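Local coordinates for 3-phytase (Klebsiella pneumoniae, PDB 2WNH), which probably removes phosphate from inositol hexakisphosphate (phytate), acting as a 3-phytase of the histidine acid phosphatase family, at residues Arg28-Gly33 against Val211-Leu216; Pro166-Leu171 against Ser205-Met210; Glu17-Leu22 against Leu78-Ala83. The protein carries 3 engineered substitutions. All blocks are in the same frame, centred on the assembly; numbering follows the deposited sequence.

Interaction 1. Residues Arg28-Gly33 against Val211-Leu216; sequences RPPTAG and VETLRL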
loop_
_atom_site.group_PDB
_atom_site.type_symbol
_atom_site.label_atom_id
_atom_site.label_comp_id
_atom_site.label_asym_id
_atom_site.label_seq_id
_atom_site.Cartn_x
_atom_site.Cartn_y
_atom_site.Cartn_z
ATOM N N ARG B 28 29.597 3.513 -10.574
ATOM C CA ARG B 28 30.231 2.429 -11.351
ATOM C C ARG B 28 31.606 2.142 -10.729
ATOM O O ARG B 28 32.166 3.022 -10.057
ATOM C CB ARG B 28 30.477 2.868 -12.808
ATOM C CG ARG B 28 31.159 4.224 -12.927
ATOM C CD ARG B 28 31.847 4.365 -14.295
ATOM N NE ARG B 28 32.571 5.631 -14.383
ATOM C CZ ARG B 28 33.739 5.875 -13.790
ATOM N NH1 ARG B 28 34.366 4.931 -13.080
ATOM N NH2 ARG B 28 34.299 7.079 -13.928
ATOM N N PRO B 29 32.150 0.927 -10.976
ATOM C CA PRO B 29 33.567 0.688 -10.643
ATOM C C PRO B 29 34.390 1.486 -11.647
ATOM O O PRO B 29 33.826 2.061 -12.591
ATOM C CB PRO B 29 33.745 -0.811 -10.909
ATOM C CG PRO B 29 32.308 -1.377 -10.972
ATOM C CD PRO B 29 31.533 -0.250 -11.597
ATOM N N PRO B 30 35.730 1.503 -11.486
ATOM C CA PRO B 30 36.545 2.149 -12.519
ATOM C C PRO B 30 36.220 1.567 -13.896
ATOM O O PRO B 30 35.831 0.412 -14.003
ATOM C CB PRO B 30 37.993 1.760 -12.118
ATOM C CG PRO B 30 37.849 0.617 -11.172
ATOM C CD PRO B 30 36.558 0.896 -10.431
ATOM N N THR B 31 36.399 2.333 -14.963
ATOM C CA THR B 31 36.320 1.731 -16.285
ATOM C C THR B 31 37.563 0.864 -16.510
ATOM O O THR B 31 38.532 0.973 -15.774
ATOM C CB THR B 31 36.275 2.783 -17.373
ATOM O OG1 THR B 31 37.522 3.473 -17.370
ATOM C CG2 THR B 31 35.151 3.804 -17.113
ATOM N N ALA B 32 37.517 0.003 -17.519
ATOM C CA ALA B 32 38.672 -0.829 -17.854
ATOM C C ALA B 32 39.926 0.024 -18.062
ATOM O O ALA B 32 40.980 -0.296 -17.509
ATOM C CB ALA B 32 38.391 -1.697 -19.067
ATOM N N GLY B 33 39.792 1.120 -18.817
ATOM C CA GLY B 33 40.891 2.058 -19.042
ATOM C C GLY B 33 41.415 2.685 -17.770
ATOM O O GLY B 33 42.643 2.759 -17.565
ATOM N N VAL B 211 41.229 9.612 -7.642
ATOM C CA VAL B 211 40.288 10.307 -6.758
ATOM C C VAL B 211 38.825 9.965 -7.086
ATOM O O VAL B 211 38.048 9.694 -6.182
ATOM C CB VAL B 211 40.534 11.826 -6.778
ATOM C CG1 VAL B 211 39.391 12.599 -6.091
ATOM C CG2 VAL B 211 41.880 12.132 -6.113
ATOM N N GLU B 212 38.465 9.957 -8.364
ATOM C CA GLU B 212 37.110 9.499 -8.761
ATOM C C GLU B 212 36.829 8.069 -8.283
ATOM O O GLU B 212 35.756 7.797 -7.732
ATOM C CB GLU B 212 36.917 9.602 -10.268
ATOM C CG GLU B 212 35.474 9.279 -10.748
ATOM C CD GLU B 212 34.419 10.296 -10.294
ATOM O OE1 GLU B 212 34.726 11.504 -10.153
ATOM O OE2 GLU B 212 33.247 9.877 -10.108
ATOM N N THR B 213 37.789 7.170 -8.489
ATOM C CA THR B 213 37.634 5.772 -8.046
ATOM C C THR B 213 37.415 5.668 -6.522
ATOM O O THR B 213 36.557 4.894 -6.057
ATOM C CB THR B 213 38.842 4.911 -8.487
ATOM O OG1 THR B 213 39.006 5.007 -9.913
ATOM C CG2 THR B 213 38.653 3.445 -8.078
ATOM N N LEU B 214 38.186 6.437 -5.757
ATOM C CA LEU B 214 38.018 6.455 -4.303
ATOM C C LEU B 214 36.661 7.039 -3.919
ATOM O O LEU B 214 35.974 6.489 -3.059
ATOM C CB LEU B 214 39.175 7.205 -3.629
ATOM C CG LEU B 214 40.550 6.554 -3.858
ATOM C CD1 LEU B 214 41.614 7.478 -3.303
ATOM C CD2 LEU B 214 40.672 5.177 -3.215
ATOM N N ARG B 215 36.278 8.148 -4.565
ATOM C CA ARG B 215 34.976 8.765 -4.307
ATOM C C ARG B 215 33.835 7.803 -4.615
ATOM O O ARG B 215 32.865 7.702 -3.847
ATOM C CB ARG B 215 34.800 10.039 -5.146
ATOM C CG ARG B 215 33.393 10.664 -5.012
ATOM C CD ARG B 215 32.455 10.180 -6.146
ATOM N NE ARG B 215 32.703 10.972 -7.356
ATOM C CZ ARG B 215 32.339 12.243 -7.493
ATOM N NH1 ARG B 215 31.687 12.864 -6.521
ATOM N NH2 ARG B 215 32.634 12.906 -8.605
ATOM N N LEU B 216 33.937 7.124 -5.755
ATOM C CA LEU B 216 32.933 6.114 -6.148
ATOM C C LEU B 216 32.911 4.922 -5.181
ATOM O O LEU B 216 31.827 4.505 -4.749
ATOM C CB LEU B 216 33.146 5.649 -7.604
ATOM C CG LEU B 216 32.798 6.695 -8.678
ATOM C CD1 LEU B 216 33.363 6.279 -10.025
ATOM C CD2 LEU B 216 31.293 6.957 -8.750
HETATM O O HOH W 1 36.710 5.611 -11.504
#

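Interaction 2. Residues Pro166-Leu171 against Ser205-Met210; sequences PTIQLL and SVMANM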
loop_
_atom_site.group_PDB
_atom_site.type_symbol
_atom_site.label_atom_id
_atom_site.label_comp_id
_atom_site.label_asym_id
_atom_site.label_seq_id
_atom_site.Cartn_x
_atom_site.Cartn_y
_atom_site.Cartn_z
ATOM N N PRO B 166 49.860 19.658 -0.838
ATOM C CA PRO B 166 49.205 19.029 0.314
ATOM C C PRO B 166 48.176 17.954 -0.079
ATOM O O PRO B 166 48.128 16.898 0.546
ATOM C CB PRO B 166 48.516 20.198 1.028
ATOM C CG PRO B 166 49.194 21.422 0.541
ATOM C CD PRO B 166 49.641 21.119 -0.854
ATOM N N THR B 167 47.378 18.229 -1.116
ATOM C CA THR B 167 46.375 17.282 -1.594
ATOM C C THR B 167 47.049 16.053 -2.217
ATOM O O THR B 167 46.660 14.909 -1.962
ATOM C CB THR B 167 45.443 17.964 -2.625
ATOM O OG1 THR B 167 44.873 19.144 -2.045
ATOM C CG2 THR B 167 44.312 17.000 -3.063
ATOM N N ILE B 168 48.093 16.292 -3.015
ATOM C CA ILE B 168 48.854 15.203 -3.600
ATOM C C ILE B 168 49.383 14.271 -2.501
ATOM O O ILE B 168 49.333 13.053 -2.644
ATOM C CB ILE B 168 50.007 15.734 -4.515
ATOM C CG1 ILE B 168 49.402 16.564 -5.663
ATOM C CG2 ILE B 168 50.848 14.573 -5.058
ATOM C CD1 ILE B 168 50.410 17.421 -6.452
ATOM N N GLN B 169 49.851 14.866 -1.403
ATOM C CA GLN B 169 50.374 14.113 -0.257
ATOM C C GLN B 169 49.305 13.226 0.411
ATOM O O GLN B 169 49.552 12.045 0.688
ATOM C CB GLN B 169 51.041 15.080 0.739
ATOM C CG GLN B 169 51.590 14.438 2.021
ATOM C CD GLN B 169 52.549 13.264 1.782
ATOM O OE1 GLN B 169 53.361 13.265 0.842
ATOM N NE2 GLN B 169 52.465 12.259 2.655
ATOM N N LEU B 170 48.111 13.783 0.610
ATOM C CA LEU B 170 46.966 13.002 1.107
ATOM C C LEU B 170 46.632 11.827 0.207
ATOM O O LEU B 170 46.352 10.737 0.705
ATOM C CB LEU B 170 45.738 13.887 1.322
ATOM C CG LEU B 170 45.830 14.999 2.368
ATOM C CD1 LEU B 170 44.548 15.779 2.368
ATOM C CD2 LEU B 170 46.118 14.454 3.764
ATOM N N LEU B 171 46.653 12.035 -1.114
ATOM C CA LEU B 171 46.408 10.939 -2.049
ATOM C C LEU B 171 47.501 9.867 -1.951
ATOM O O LEU B 171 47.202 8.677 -1.922
ATOM C CB LEU B 171 46.249 11.443 -3.496
ATOM C CG LEU B 171 45.954 10.375 -4.568
ATOM C CD1 LEU B 171 44.587 9.657 -4.344
ATOM C CD2 LEU B 171 46.010 10.956 -5.960
ATOM N N SER B 205 46.000 13.861 -14.622
ATOM C CA SER B 205 44.847 13.153 -15.174
ATOM C C SER B 205 44.657 11.801 -14.498
ATOM O O SER B 205 43.530 11.452 -14.148
ATOM C CB SER B 205 44.889 13.033 -16.706
ATOM O OG SER B 205 45.982 12.245 -17.140
ATOM N N VAL B 206 45.747 11.056 -14.291
ATOM C CA VAL B 206 45.654 9.753 -13.631
ATOM C C VAL B 206 45.335 9.923 -12.140
ATOM O O VAL B 206 44.553 9.159 -11.592
ATOM C CB VAL B 206 46.889 8.861 -13.884
ATOM C CG1 VAL B 206 46.728 7.499 -13.189
ATOM C CG2 VAL B 206 47.067 8.632 -15.392
ATOM N N MET B 207 45.903 10.944 -11.498
ATOM C CA MET B 207 45.514 11.253 -10.122
ATOM C C MET B 207 44.014 11.499 -10.007
ATOM O O MET B 207 43.376 11.043 -9.053
ATOM C CB MET B 207 46.282 12.444 -9.571
ATOM C CG MET B 207 47.691 12.063 -9.118
ATOM S SD MET B 207 48.571 13.475 -8.458
ATOM C CE MET B 207 49.834 13.684 -9.703
ATOM N N ALA B 208 43.469 12.218 -10.982
ATOM C CA ALA B 208 42.020 12.470 -11.031
ATOM C C ALA B 208 41.228 11.163 -11.181
ATOM O O ALA B 208 40.185 11.013 -10.525
ATOM C CB ALA B 208 41.691 13.453 -12.171
ATOM N N ASN B 209 41.712 10.238 -12.015
ATOM C CA ASN B 209 41.141 8.889 -12.130
ATOM C C ASN B 209 41.136 8.186 -10.766
ATOM O O ASN B 209 40.189 7.473 -10.423
ATOM C CB ASN B 209 41.962 7.980 -13.076
ATOM C CG ASN B 209 41.870 8.354 -14.547
ATOM O OD1 ASN B 209 42.782 8.021 -15.328
ATOM N ND2 ASN B 209 40.778 9.008 -14.951
ATOM N N MET B 210 42.230 8.342 -10.013
ATOM C CA MET B 210 42.337 7.710 -8.694
ATOM C C MET B 210 41.318 8.284 -7.707
ATOM O O MET B 210 40.640 7.534 -7.017
ATOM C CB MET B 210 43.763 7.845 -8.140
ATOM C CG MET B 210 44.767 6.974 -8.854
ATOM S SD MET B 210 46.418 7.263 -8.142
ATOM C CE MET B 210 47.030 8.485 -9.246
#

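Interaction 3. Residues Glu17-Leu22 against Leu78-Ala83; sequences EKVVEL and LGLLQA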
loop_
_atom_site.group_PDB
_atom_site.type_symbol
_atom_site.label_atom_id
_atom_site.label_comp_id
_atom_site.label_asym_id
_atom_site.label_seq_id
_atom_site.Cartn_x
_atom_site.Cartn_y
_atom_site.Cartn_z
ATOM N N GLU B 17 5.491 24.021 -15.702
ATOM C CA GLU B 17 5.082 23.535 -17.026
ATOM C C GLU B 17 5.923 22.428 -17.633
ATOM O O GLU B 17 5.415 21.616 -18.415
ATOM C CB GLU B 17 5.097 24.663 -18.057
ATOM C CG GLU B 17 4.213 25.845 -17.730
ATOM C CD GLU B 17 4.171 26.792 -18.896
ATOM O OE1 GLU B 17 3.368 26.588 -19.818
ATOM O OE2 GLU B 17 4.960 27.753 -18.893
ATOM N N LYS B 18 7.227 22.434 -17.359
ATOM C CA LYS B 18 8.141 21.573 -18.110
ATOM C C LYS B 18 9.433 21.412 -17.340
ATOM O O LYS B 18 9.938 22.373 -16.768
ATOM C CB LYS B 18 8.443 22.184 -19.493
ATOM C CG LYS B 18 9.426 21.398 -20.397
ATOM C CD LYS B 18 8.960 19.993 -20.649
ATOM C CE LYS B 18 9.842 19.266 -21.662
ATOM N NZ LYS B 18 9.610 19.740 -23.072
ATOM N N VAL B 19 9.938 20.180 -17.316
ATOM C CA VAL B 19 11.248 19.876 -16.762
ATOM C C VAL B 19 12.137 19.296 -17.858
ATOM O O VAL B 19 11.731 18.400 -18.611
ATOM C CB VAL B 19 11.145 18.825 -15.606
ATOM C CG1 VAL B 19 12.543 18.492 -15.061
ATOM C CG2 VAL B 19 10.244 19.316 -14.448
ATOM N N VAL B 20 13.372 19.807 -17.947
ATOM C CA VAL B 20 14.407 19.173 -18.774
ATOM C C VAL B 20 15.557 18.846 -17.837
ATOM O O VAL B 20 16.078 19.738 -17.159
ATOM C CB VAL B 20 14.915 20.123 -19.913
ATOM C CG1 VAL B 20 16.148 19.545 -20.625
ATOM C CG2 VAL B 20 13.791 20.393 -20.910
ATOM N N GLU B 21 15.927 17.571 -17.784
ATOM C CA GLU B 21 16.953 17.118 -16.849
ATOM C C GLU B 21 18.065 16.321 -17.539
ATOM O O GLU B 21 17.791 15.453 -18.405
ATOM C CB GLU B 21 16.291 16.248 -15.776
ATOM C CG GLU B 21 17.237 15.730 -14.702
ATOM C CD GLU B 21 16.491 15.149 -13.515
ATOM O OE1 GLU B 21 15.324 14.770 -13.674
ATOM O OE2 GLU B 21 17.063 15.128 -12.403
ATOM N N LEU B 22 19.305 16.653 -17.156
ATOM C CA LEU B 22 20.510 15.963 -17.620
ATOM C C LEU B 22 21.189 15.329 -16.409
ATOM O O LEU B 22 21.799 16.033 -15.602
ATOM C CB LEU B 22 21.471 16.955 -18.325
ATOM C CG LEU B 22 22.812 16.345 -18.813
ATOM C CD1 LEU B 22 22.596 15.245 -19.878
ATOM C CD2 LEU B 22 23.771 17.423 -19.334
ATOM N N LEU B 78 3.521 18.920 -7.107
ATOM C CA LEU B 78 3.433 20.212 -7.812
ATOM C C LEU B 78 2.417 20.212 -8.952
ATOM O O LEU B 78 2.206 21.250 -9.605
ATOM C CB LEU B 78 4.806 20.586 -8.382
ATOM C CG LEU B 78 5.863 20.997 -7.362
ATOM C CD1 LEU B 78 7.187 21.275 -8.107
ATOM C CD2 LEU B 78 5.433 22.228 -6.585
ATOM N N GLY B 79 1.806 19.066 -9.225
ATOM C CA GLY B 79 0.782 18.980 -10.252
ATOM C C GLY B 79 1.258 18.871 -11.687
ATOM O O GLY B 79 0.455 18.950 -12.600
ATOM N N LEU B 80 2.564 18.705 -11.900
ATOM C CA LEU B 80 3.096 18.498 -13.237
ATOM C C LEU B 80 2.695 17.117 -13.796
ATOM O O LEU B 80 2.311 16.975 -14.971
ATOM C CB LEU B 80 4.626 18.600 -13.207
ATOM C CG LEU B 80 5.304 18.402 -14.568
ATOM C CD1 LEU B 80 5.111 19.624 -15.505
ATOM C CD2 LEU B 80 6.773 18.116 -14.362
ATOM N N LEU B 81 2.805 16.112 -12.933
ATOM C CA LEU B 81 2.496 14.729 -13.296
ATOM C C LEU B 81 1.191 14.288 -12.686
ATOM O O LEU B 81 0.792 14.772 -11.617
ATOM C CB LEU B 81 3.580 13.771 -12.777
ATOM C CG LEU B 81 4.980 14.075 -13.339
ATOM C CD1 LEU B 81 6.058 13.242 -12.615
ATOM C CD2 LEU B 81 5.028 13.929 -14.852
ATOM N N GLN B 82 0.575 13.316 -13.360
ATOM C CA GLN B 82 -0.649 12.666 -12.886
ATOM C C GLN B 82 -0.382 11.707 -11.736
ATOM O O GLN B 82 0.716 11.171 -11.581
ATOM C CB GLN B 82 -1.360 11.922 -14.039
ATOM C CG GLN B 82 -0.579 10.762 -14.683
ATOM C CD GLN B 82 0.222 11.177 -15.896
ATOM O OE1 GLN B 82 1.189 11.931 -15.791
ATOM N NE2 GLN B 82 -0.187 10.694 -17.070
ATOM N N ALA B 83 -1.410 11.474 -10.927
ATOM C CA ALA B 83 -1.384 10.370 -9.994
ATOM C C ALA B 83 -1.273 9.061 -10.793
ATOM O O ALA B 83 -1.756 8.971 -11.938
ATOM C CB ALA B 83 -2.685 10.389 -9.160
#

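Interaction 1. Residues Arg28-Gly33 against Val211-Leu216
R28, in the loop leading to helix 32-42, lays its side chain against L216 of helix 204-219, a good example of an aliphatic group packing on the face of a buried guanidinium. R28 and P30 belong to the RHGxRxP signature of histidine acid phosphatases, whose arginines line the phosphate pocket in relatives. From CB the chain turns at once: CG lies between the backbone N and the carbonyl carbon (chi1 49°), and the rest runs extended to NE. R28 CG grazes L216 CD1 at 4.2 Å, while CD and NE carry the chain onward. CZ comes under the same methyl, 3.8 Å from L216 CD1, which covers one guanidinium face; T31 CG2 lies over the opposite face. NH1 works at the edge, giving one N-H to P29 O (3.0 Å, 159°) from above that carbonyl's plane. R28 NH1 also donates to a water O at 2.9 Å, and this water in turn donates a hydrogen bond to T213 OG1, whose other partner is N209 O. At the far corner, NH2 approaches E212 CG obliquely at 4.0 Å. The E212 carboxylate is engaged elsewhere, held side-on by R215 through NE and NH2 and paired with R24. Backbone polarity is less well served, since R28 O is buried against L216 CD1 at 3.5 Å with no polar partner. Nearby, P30 CD meets T213 CG2. Helix 204-219 thus faces the signature loop with E212, T213 and L216, while I38 of helix 32-42 packs on T213 and L245 of helix 243-250 on E212 and R215.

Interaction 2. Residues Pro166-Leu171 against Ser205-Met210
L171 and M207 meet where helix 165-175 crosses helix 204-219, and their contact shows how a branched side chain and an unbranched one can share an interface. L171 CD2 does most of the touching: it rests on the root of the methionine, 3.7 Å from M207 CG and 3.9 Å from M207 CB. The same methyl reaches M210 one turn further on, with L171 CD2 and M210 CE 4.2 Å apart. The leucine gets there because its CG stands anti to the backbone N (chi1 -179°). M207 bends only at its last torsion, and its sulfur serves the other residue of helix 165-175, I168, whose CG2 lies 4.2 Å from M207 SD. The pairing is thus three residues apart on both helices, I168 and L171 against M207 and M210. It belongs to the helical part of the histidine acid phosphatase fold, its centre about 40 Å from that of the contact between 17-22 and 78-83. Over these short segments the axes run 11.7 Å apart at 54°, a wide spacing that the long methionines help to bridge. Further out, W189 packs on both I168 and M207, F185 adds to the cover of I168, and I184 touches M210. M210 also leans on I38 of helix 32-42, and A208 packs on L245 and N248 of helix 243-250.

Interaction 3. Residues Glu17-Leu22 against Leu78-Ala83
L80 points its forked end at V19 and at the backbone of E17, where strand 14-24 is kinked by a classic beta bulge: E17 and K18 both face R325 on the antiparallel neighbour 320-328. The strand belongs to the mixed sheet of the alpha/beta part of the histidine phosphatase fold, and residues 78-83 are part of the loop that leaves helix 58-77 and leads to strand 91-95. It is a clear case of a loop residue packing on the face of a sheet, over an interior strand, one with a paired strand along each of its two edges.

The apolar part is small. One leucine branch meets one valine branch, L80 CD2 to V19 CG2 at 3.7 Å, the side chains being set at a slant to each other, and Y75 of helix 58-77 packs on both residues. L80 CG stands anti to the backbone N (chi1 -180°), which carries both methyls out from the loop towards the strand.

Backbone conformation sets the loop. G79 ends helix 58-77 in a Schellman motif with a positive phi of 81°, and L80 is the next residue along.

Polar groups find their partners beyond the two segments. The side chains of E17 and K18 start away from the loop: the E17 carboxylate forms salt bridges with R325 and R334, and K18 NZ is hydrogen-bonded to G273 O. Further along the loop, Q82 NE2 donates to S7 O and A83 N to Q77 OE1, both of the second subunit.

The bulge itself is met by the other leucine branch: L80 CD1 lies 3.5 Å from E17 O, with K18 N a little further off.

Overall arrangement
The residues that touch are almost all buried, yet the chemistry changes with place. Interactions 1 and 2 share helix 204-219 and join directly, L214 CD1 and L171 CD1 lying 3.8 Å apart; along the chain the second is nested within the loop closed by the first. Interaction 1, which involves the signature loop, mixes polar and apolar groups, whereas interaction 2 is wholly apolar between two helices. Interaction 3, on the opposite side of the chain's centre and about 32 Å from interaction 1 centre to centre, ties loop to sheet. Of the three contacts, only interaction 3 is touched by another subunit, with bonds from its loop. Strand 14-24 leads towards helix 32-42, linking interactions 3 and 1 in sequence.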